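Uncharacterized protein (Pectobacterium carotovorum, PDB 2PH0) probably carries heme in the cytosol as part of bacterial heme uptake and utilisation. Local coordinates at residues N25-L28 / F29-V32; F125-A128 / N129-M133; N6-L9 / A10-P13; G45-F48 / D49-W52. All coordinates share one frame; numbering follows the deposited sequence.

Overall arrangement
Contacts 3 and 1 belong to the helical N-terminal part, contact 4 to the helix that follows strand 40-44, and contact 2 to a hairpin of the six-stranded antiparallel sheet. Contact 2 is the meeting point: Phe29 N of contact 1 reaches Gly130 O at 2.9 Å, a probable hydrogen bond, and Phe125 CD1 packs on Phe48 CD2 of contact 4 at 3.5 Å. Contact 3 touches contact 1 through Leu9, whose CD1 lies 3.2 Å from Val31 O. Contacts 3 and 4, with centres about 28 Å apart, lie on opposite sides of the chain's centre. None of the four contacts includes a heme ligand.

Contact 1 of 4, residues N25-L28 / F29-V32; sequences NTSL and FAVV
Ser27 and Ala30 form a helix N-cap at the start of helix 28-33, just after the turn that leaves helix 17-23. Ser27 OG accepts from Ala30 N at 3.2 Å, with an N-H...O angle of 152°. The hydroxyl stands between the backbone N and the carbonyl carbon of its own residue (chi1 67°), which turns it back over the first helical turn and toward an amide that has no helical carbonyl before it. Behind the cap, Thr26 lays CG2 against the CB of Ala30 and, at 4.1 Å, against CG2 of Val31, crossing that valine obliquely. Inside the helix, Val32 N donates to Leu28 O over 3.0 Å, while the Val31 N to Ser27 O bond is weak. Leu28 and Val32 add an apolar contact one turn apart, CD2 to CG2 at 3.5 Å. Both of these side chains also touch Phe126 of strand 118-126, and Val31 packs on Ile20 and Ala21 of helix 17-23. Asn25, with positive phi, is the C-prime residue of that earlier helix. The whole is a tight link between two consecutive helices, in which a Schellman motif closes helix 17-23 and a serine N-cap opens helix 28-33.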
loop_
_atom_site.group_PDB
_atom_site.type_symbol
_atom_site.label_atom_id
_atom_site.label_comp_id
_atom_site.label_asym_id
_atom_site.label_seq_id
_atom_site.Cartn_x
_atom_site.Cartn_y
_atom_site.Cartn_z
ATOM N N ASN B 25 -13.622 13.373 13.124
ATOM C CA ASN B 25 -13.450 14.107 11.874
ATOM C C ASN B 25 -12.096 14.795 11.766
ATOM O O ASN B 25 -12.005 15.974 11.424
ATOM C CB ASN B 25 -14.577 15.129 11.714
ATOM C CG ASN B 25 -15.907 14.476 11.371
ATOM O OD1 ASN B 25 -16.109 14.004 10.250
ATOM N ND2 ASN B 25 -16.815 14.432 12.340
ATOM N N THR B 26 -11.038 14.045 12.043
ATOM C CA THR B 26 -9.694 14.592 11.957
ATOM C C THR B 26 -8.762 13.550 11.344
ATOM O O THR B 26 -9.200 12.460 10.977
ATOM C CB THR B 26 -9.184 14.997 13.347
ATOM O OG1 THR B 26 -7.924 15.665 13.218
ATOM C CG2 THR B 26 -9.026 13.766 14.233
ATOM N N SER B 27 -7.483 13.884 11.236
ATOM C CA SER B 27 -6.509 12.970 10.648
ATOM C C SER B 27 -6.013 11.921 11.639
ATOM O O SER B 27 -6.233 12.030 12.850
ATOM C CB SER B 27 -5.308 13.755 10.114
ATOM O OG SER B 27 -4.579 14.346 11.182
ATOM N N LEU B 28 -5.346 10.900 11.105
ATOM C CA LEU B 28 -4.786 9.837 11.922
ATOM C C LEU B 28 -3.667 10.432 12.782
ATOM O O LEU B 28 -3.496 10.056 13.949
ATOM C CB LEU B 28 -4.212 8.727 11.033
ATOM C CG LEU B 28 -4.144 7.295 11.582
ATOM C CD1 LEU B 28 -3.153 6.491 10.752
ATOM C CD2 LEU B 28 -3.721 7.284 13.035
ATOM N N PHE B 29 -2.901 11.365 12.223
ATOM C CA PHE B 29 -1.818 11.953 13.006
ATOM C C PHE B 29 -2.354 12.720 14.207
ATOM O O PHE B 29 -1.741 12.718 15.278
ATOM C CB PHE B 29 -0.952 12.903 12.180
ATOM C CG PHE B 29 0.200 13.485 12.965
ATOM C CD1 PHE B 29 1.225 12.663 13.430
ATOM C CD2 PHE B 29 0.236 14.842 13.277
ATOM C CE1 PHE B 29 2.268 13.181 14.195
ATOM C CE2 PHE B 29 1.277 15.371 14.042
ATOM C CZ PHE B 29 2.295 14.537 14.501
ATOM N N ALA B 30 -3.488 13.385 14.022
ATOM C CA ALA B 30 -4.098 14.150 15.105
ATOM C C ALA B 30 -4.394 13.215 16.280
ATOM O O ALA B 30 -4.129 13.548 17.439
ATOM C CB ALA B 30 -5.384 14.822 14.616
ATOM N N VAL B 31 -4.929 12.037 15.972
ATOM C CA VAL B 31 -5.237 11.052 16.996
ATOM C C VAL B 31 -3.963 10.550 17.672
ATOM O O VAL B 31 -3.892 10.486 18.895
ATOM C CB VAL B 31 -5.997 9.847 16.397
ATOM C CG1 VAL B 31 -6.284 8.823 17.469
ATOM C CG2 VAL B 31 -7.292 10.326 15.765
ATOM N N VAL B 32 -2.952 10.209 16.877
ATOM C CA VAL B 32 -1.693 9.703 17.421
ATOM C C VAL B 32 -0.981 10.720 18.305
ATOM O O VAL B 32 -0.417 10.371 19.349
ATOM C CB VAL B 32 -0.768 9.247 16.275
ATOM C CG1 VAL B 32 0.617 8.898 16.800
ATOM C CG2 VAL B 32 -1.394 8.037 15.593
#

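Contact 2 of 4, residues F125-A128 / N129-M133; sequences FFNA and NGAAM
Asn127 turns its side-chain carbonyl into the bend of the hairpin, where OD1 accepts a bond from the returning chain. The donor is Ala131 N at 3.1 Å, standing 40° out of the amide plane and so not on a lone pair. CG sits between the backbone N and the carbonyl carbon (chi1 59°), and this folds the amide back over the turn. The other end of the group leaves the hairpin: ND2 is hydrogen-bonded to OD2 of Asp69 of the second subunit.

Met133, present as selenomethionine, packs alongside. Its CG lies 4.0 Å from CB of Asn127. With CG beside the backbone N (chi1 -67°) and the chain extended at chi2, SE lies 3.9 Å from Phe126 O. The backbone N of the same residue donates to Phe125 O at 2.7 Å, nearly straight. Asp69 of the second subunit packs on this side chain too.

Asn129 takes a corner of the turn, with its CB 3.6 Å from Asn127 OD1. The type I turn from Asn127 to Gly130 is closed by Gly130 N to Asn127 O, 3.0 Å, and Asn127 N donates to Ala131 O. Phe126 and Ala132 then form an antiparallel non-hydrogen-bonded pair, their side chains on one face of the sheet, where Ala132 touches Leu28 of helix 28-33. This is a 3:5 beta hairpin joining strands 118-126 and 132-137, a type I turn plus G1 bulge with Gly130 in the left-handed bulge position, and with part of the dimer contact at its end.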
loop_
_atom_site.group_PDB
_atom_site.type_symbol
_atom_site.label_atom_id
_atom_site.label_comp_id
_atom_site.label_asym_id
_atom_site.label_seq_id
_atom_site.Cartn_x
_atom_site.Cartn_y
_atom_site.Cartn_z
ATOM N N PHE B 125 4.399 5.974 9.686
ATOM C CA PHE B 125 4.972 7.069 8.903
ATOM C C PHE B 125 3.831 7.894 8.320
ATOM O O PHE B 125 2.974 7.365 7.615
ATOM C CB PHE B 125 5.858 6.493 7.787
ATOM C CG PHE B 125 7.004 5.658 8.298
ATOM C CD1 PHE B 125 8.310 6.140 8.243
ATOM C CD2 PHE B 125 6.778 4.386 8.826
ATOM C CE1 PHE B 125 9.375 5.365 8.704
ATOM C CE2 PHE B 125 7.834 3.603 9.286
ATOM C CZ PHE B 125 9.137 4.095 9.225
ATOM N N PHE B 126 3.828 9.191 8.620
ATOM C CA PHE B 126 2.772 10.110 8.192
ATOM C C PHE B 126 3.209 11.157 7.171
ATOM O O PHE B 126 4.333 11.649 7.217
ATOM C CB PHE B 126 2.233 10.889 9.397
ATOM C CG PHE B 126 1.727 10.032 10.520
ATOM C CD1 PHE B 126 0.381 9.684 10.595
ATOM C CD2 PHE B 126 2.586 9.618 11.531
ATOM C CE1 PHE B 126 -0.107 8.941 11.668
ATOM C CE2 PHE B 126 2.103 8.868 12.611
ATOM C CZ PHE B 126 0.756 8.536 12.674
ATOM N N ASN B 127 2.295 11.522 6.275
ATOM C CA ASN B 127 2.583 12.559 5.292
ATOM C C ASN B 127 2.109 13.900 5.870
ATOM O O ASN B 127 1.649 13.964 7.015
ATOM C CB ASN B 127 1.884 12.268 3.948
ATOM C CG ASN B 127 0.372 12.168 4.069
ATOM O OD1 ASN B 127 -0.229 12.700 5.001
ATOM N ND2 ASN B 127 -0.252 11.499 3.103
ATOM N N ALA B 128 2.213 14.967 5.083
ATOM C CA ALA B 128 1.816 16.294 5.548
ATOM C C ALA B 128 0.338 16.418 5.893
ATOM O O ALA B 128 -0.035 17.227 6.745
ATOM C CB ALA B 128 2.202 17.350 4.508
ATOM N N ASN B 129 -0.506 15.626 5.240
ATOM C CA ASN B 129 -1.940 15.670 5.514
ATOM C C ASN B 129 -2.333 14.888 6.762
ATOM O O ASN B 129 -3.501 14.873 7.140
ATOM C CB ASN B 129 -2.739 15.141 4.322
ATOM C CG ASN B 129 -2.700 16.077 3.135
ATOM O OD1 ASN B 129 -2.803 17.293 3.289
ATOM N ND2 ASN B 129 -2.565 15.515 1.941
ATOM N N GLY B 130 -1.363 14.221 7.383
ATOM C CA GLY B 130 -1.646 13.475 8.597
ATOM C C GLY B 130 -2.137 12.055 8.408
ATOM O O GLY B 130 -2.599 11.433 9.364
ATOM N N ALA B 131 -2.047 11.538 7.184
ATOM C CA ALA B 131 -2.475 10.175 6.909
ATOM C C ALA B 131 -1.262 9.258 6.988
ATOM O O ALA B 131 -0.130 9.700 6.792
ATOM C CB ALA B 131 -3.106 10.087 5.525
ATOM N N ALA B 132 -1.496 7.981 7.274
ATOM C CA ALA B 132 -0.398 7.023 7.360
ATOM C C ALA B 132 0.016 6.587 5.972
ATOM O O ALA B 132 -0.819 6.131 5.191
ATOM C CB ALA B 132 -0.823 5.802 8.166
HETATM N N MSE B 133 1.300 6.739 5.653
HETATM C CA MSE B 133 1.805 6.308 4.354
HETATM C C MSE B 133 1.875 4.786 4.421
HETATM O O MSE B 133 1.549 4.080 3.461
HETATM C CB MSE B 133 3.178 6.926 4.114
HETATM C CG MSE B 133 3.108 8.435 3.959
HETATM SE SE MSE B 133 4.819 9.301 4.097
HETATM C CE MSE B 133 5.838 8.106 2.971
#

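Contact 3 of 4, residues N6-L9 / A10-P13; sequences NELL and ATNP
Thr11 folds its side chain back on the last turn of helix 5-10, touching Leu8 and Glu7. Its CB lies 3.4 Å from Leu8 O. From there the branches part: OG1 reaches that same carbonyl oxygen, and CG2 comes to rest 3.3 Å from Glu7 O. The hydroxyl OG1 is the donor in a bond to Leu8 O, made in the carbonyl plane; the modelled 2.5 Å is shorter than usual, so its exact length is doubtful. It can do so because OG1 stands between the backbone N and the carbonyl carbon of Thr11 (chi1 67°), facing back along the helix. Leu8 O also accepts from Thr11 N at 3.1 Å, this donor lying 60° out of the carbonyl plane, so one threonine grips the oxygen twice, from two directions. CD1 of Leu8 lies 3.9 Å from OG1.

The chain then leaves the helix. Asn12 takes positive phi, its N bonded to Leu9 O at 3.0 Å, while its OD1 is held by Gln39 NE2. Pro13 follows, with CD 3.4 Å from Leu8 O and CG 4.2 Å from CD2 of Leu9. Leu8, Leu9 and Pro13 all touch Ile20 of helix 17-23, giving the helix end an apolar side against its successor. The arrangement is a helix C-terminus tightening into successive i to i+3 turns, with a threonine hydroxyl on the carbonyl three residues back, followed by Asn12 in a left-handed backbone conformation and by Pro13 in the loop.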
loop_
_atom_site.group_PDB
_atom_site.type_symbol
_atom_site.label_atom_id
_atom_site.label_comp_id
_atom_site.label_asym_id
_atom_site.label_seq_id
_atom_site.Cartn_x
_atom_site.Cartn_y
_atom_site.Cartn_z
ATOM N N ASN B 6 -8.816 13.547 23.614
ATOM C CA ASN B 6 -7.827 13.234 24.629
ATOM C C ASN B 6 -8.405 12.317 25.708
ATOM O O ASN B 6 -7.762 11.362 26.120
ATOM C CB ASN B 6 -7.298 14.523 25.253
ATOM C CG ASN B 6 -5.894 14.369 25.793
ATOM O OD1 ASN B 6 -5.696 14.051 26.967
ATOM N ND2 ASN B 6 -4.905 14.581 24.928
ATOM N N GLU B 7 -9.622 12.604 26.155
ATOM C CA GLU B 7 -10.250 11.783 27.188
ATOM C C GLU B 7 -10.529 10.371 26.688
ATOM O O GLU B 7 -10.405 9.399 27.437
ATOM C CB GLU B 7 -11.552 12.431 27.654
ATOM C CG GLU B 7 -11.355 13.785 28.316
ATOM C CD GLU B 7 -12.667 14.442 28.688
ATOM O OE1 GLU B 7 -13.570 14.482 27.826
ATOM O OE2 GLU B 7 -12.793 14.924 29.835
ATOM N N LEU B 8 -10.912 10.253 25.421
ATOM C CA LEU B 8 -11.195 8.942 24.859
ATOM C C LEU B 8 -9.938 8.084 24.817
ATOM O O LEU B 8 -9.960 6.910 25.180
ATOM C CB LEU B 8 -11.758 9.069 23.437
ATOM C CG LEU B 8 -11.867 7.735 22.694
ATOM C CD1 LEU B 8 -12.836 6.819 23.437
ATOM C CD2 LEU B 8 -12.332 7.971 21.266
ATOM N N LEU B 9 -8.835 8.672 24.367
ATOM C CA LEU B 9 -7.592 7.922 24.251
ATOM C C LEU B 9 -7.035 7.458 25.586
ATOM O O LEU B 9 -6.385 6.418 25.663
ATOM C CB LEU B 9 -6.554 8.751 23.487
ATOM C CG LEU B 9 -6.978 9.035 22.043
ATOM C CD1 LEU B 9 -5.936 9.906 21.349
ATOM C CD2 LEU B 9 -7.159 7.718 21.305
ATOM N N ALA B 10 -7.304 8.216 26.641
ATOM C CA ALA B 10 -6.825 7.847 27.969
ATOM C C ALA B 10 -7.572 6.630 28.530
ATOM O O ALA B 10 -7.128 6.021 29.505
ATOM C CB ALA B 10 -6.956 9.025 28.916
ATOM N N THR B 11 -8.705 6.283 27.925
ATOM C CA THR B 11 -9.477 5.127 28.370
ATOM C C THR B 11 -8.920 3.899 27.662
ATOM O O THR B 11 -9.429 2.792 27.813
ATOM C CB THR B 11 -10.976 5.256 28.029
ATOM O OG1 THR B 11 -11.157 5.210 26.608
ATOM C CG2 THR B 11 -11.530 6.562 28.566
ATOM N N ASN B 12 -7.871 4.120 26.879
ATOM C CA ASN B 12 -7.204 3.061 26.135
ATOM C C ASN B 12 -8.112 2.215 25.253
ATOM O O ASN B 12 -8.302 1.027 25.509
ATOM C CB ASN B 12 -6.447 2.141 27.096
ATOM C CG ASN B 12 -5.502 2.897 27.999
ATOM O OD1 ASN B 12 -4.732 3.741 27.544
ATOM N ND2 ASN B 12 -5.548 2.591 29.292
ATOM N N PRO B 13 -8.683 2.809 24.195
ATOM C CA PRO B 13 -9.560 2.036 23.311
ATOM C C PRO B 13 -8.717 1.016 22.539
ATOM O O PRO B 13 -7.551 1.276 22.239
ATOM C CB PRO B 13 -10.166 3.110 22.412
ATOM C CG PRO B 13 -9.050 4.100 22.293
ATOM C CD PRO B 13 -8.529 4.192 23.711
#

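Contact 4 of 4, residues G45-F48 / D49-W52; sequences GDRF and DQVW
Arg47 presents the edge of its guanidinium to Gln50, whose OE1 lies in the guanidinium plane. NE and NH2 both donate to this one oxygen, each at 3.0 Å, pinching it from one edge of the group. The two flat groups are not coplanar: the amide is turned 60° against the guanidinium, and NE approaches from above the amide plane while NH2 is tilted only slightly from it. Bends at chi2 and chi3 curl the arginine round to lie beside the extended glutamine, the two pointing the same way. Both also touch Leu161 near the C-terminus.

The Phe48 ring has Asp49 OD1 at its edge and in its plane, 3.5 Å from CD1, with the carboxylate almost perpendicular to the ring. That oxygen is held by a hydrogen bond from His83 NE2. Toward Trp52 the ring runs side by side with the indole: CZ comes within 3.9 Å of CE3, and the planes are close to parallel, at 20°. The phenyl and the six-membered indole ring are nevertheless displaced, with centroids 5.8 Å apart and little overlap. Trp52 NE1 donates to Pro79 O.

Along the backbone, Val51 N bonds to Arg47 O and Trp52 N to Phe48 O at 2.8 Å. A water joins Asp46 O to Gln50 N, serving an amide of the first turn. Arg47 is the N-cap residue, and the whole is the start of helix 48-55, entered from a short 3-10 segment, with Phe48 reaching both sheets, through Phe125 and Ile100, and Trp52 packed against the three-stranded sheet.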
loop_
_atom_site.group_PDB
_atom_site.type_symbol
_atom_site.label_atom_id
_atom_site.label_comp_id
_atom_site.label_asym_id
_atom_site.label_seq_id
_atom_site.Cartn_x
_atom_site.Cartn_y
_atom_site.Cartn_z
ATOM N N GLY B 45 9.685 13.770 10.353
ATOM C CA GLY B 45 9.932 12.964 9.171
ATOM C C GLY B 45 11.377 12.984 8.723
ATOM O O GLY B 45 11.794 12.145 7.930
ATOM N N ASP B 46 12.134 13.948 9.240
ATOM C CA ASP B 46 13.539 14.121 8.905
ATOM C C ASP B 46 14.416 12.950 9.351
ATOM O O ASP B 46 15.535 12.793 8.871
ATOM C CB ASP B 46 14.050 15.422 9.536
ATOM C CG ASP B 46 15.384 15.859 8.975
ATOM O OD1 ASP B 46 15.466 16.086 7.749
ATOM O OD2 ASP B 46 16.349 15.980 9.761
ATOM N N ARG B 47 13.905 12.125 10.259
ATOM C CA ARG B 47 14.660 10.978 10.759
ATOM C C ARG B 47 14.331 9.695 9.998
ATOM O O ARG B 47 14.754 8.609 10.393
ATOM C CB ARG B 47 14.366 10.759 12.251
ATOM C CG ARG B 47 14.607 11.978 13.145
ATOM C CD ARG B 47 16.057 12.443 13.096
ATOM N NE ARG B 47 16.960 11.584 13.860
ATOM C CZ ARG B 47 17.148 11.674 15.174
ATOM N NH1 ARG B 47 16.497 12.587 15.881
ATOM N NH2 ARG B 47 17.995 10.853 15.783
ATOM N N PHE B 48 13.591 9.823 8.902
ATOM C CA PHE B 48 13.179 8.664 8.113
ATOM C C PHE B 48 14.255 7.638 7.770
ATOM O O PHE B 48 14.066 6.443 7.995
ATOM C CB PHE B 48 12.492 9.128 6.824
ATOM C CG PHE B 48 12.009 7.999 5.955
ATOM C CD1 PHE B 48 12.866 7.388 5.040
ATOM C CD2 PHE B 48 10.702 7.532 6.065
ATOM C CE1 PHE B 48 12.429 6.329 4.247
ATOM C CE2 PHE B 48 10.254 6.473 5.277
ATOM C CZ PHE B 48 11.121 5.872 4.367
ATOM N N ASP B 49 15.374 8.088 7.214
ATOM C CA ASP B 49 16.435 7.164 6.831
ATOM C C ASP B 49 17.030 6.420 8.018
ATOM O O ASP B 49 17.342 5.230 7.930
ATOM C CB ASP B 49 17.537 7.914 6.078
ATOM C CG ASP B 49 17.002 8.684 4.891
ATOM O OD1 ASP B 49 16.141 8.130 4.170
ATOM O OD2 ASP B 49 17.441 9.835 4.677
ATOM N N GLN B 50 17.203 7.135 9.121
ATOM C CA GLN B 50 17.750 6.549 10.331
ATOM C C GLN B 50 16.804 5.450 10.800
ATOM O O GLN B 50 17.225 4.342 11.138
ATOM C CB GLN B 50 17.866 7.622 11.411
ATOM C CG GLN B 50 18.558 7.166 12.681
ATOM C CD GLN B 50 18.615 8.266 13.720
ATOM O OE1 GLN B 50 18.990 9.397 13.415
ATOM N NE2 GLN B 50 18.247 7.940 14.955
ATOM N N VAL B 51 15.516 5.771 10.810
ATOM C CA VAL B 51 14.493 4.826 11.238
ATOM C C VAL B 51 14.376 3.612 10.321
ATOM O O VAL B 51 14.406 2.477 10.782
ATOM C CB VAL B 51 13.121 5.535 11.345
ATOM C CG1 VAL B 51 11.993 4.507 11.536
ATOM C CG2 VAL B 51 13.151 6.522 12.498
ATOM N N TRP B 52 14.255 3.841 9.018
ATOM C CA TRP B 52 14.124 2.735 8.084
ATOM C C TRP B 52 15.329 1.794 8.090
ATOM O O TRP B 52 15.165 0.576 8.143
ATOM C CB TRP B 52 13.885 3.267 6.667
ATOM C CG TRP B 52 13.585 2.191 5.679
ATOM C CD1 TRP B 52 14.486 1.382 5.048
ATOM C CD2 TRP B 52 12.291 1.768 5.242
ATOM N NE1 TRP B 52 13.829 0.479 4.245
ATOM C CE2 TRP B 52 12.480 0.695 4.345
ATOM C CE3 TRP B 52 10.983 2.191 5.523
ATOM C CZ2 TRP B 52 11.415 0.038 3.724
ATOM C CZ3 TRP B 52 9.923 1.535 4.903
ATOM C CH2 TRP B 52 10.147 0.471 4.016
HETATM O O HOH W 1 17.525 10.307 9.139
#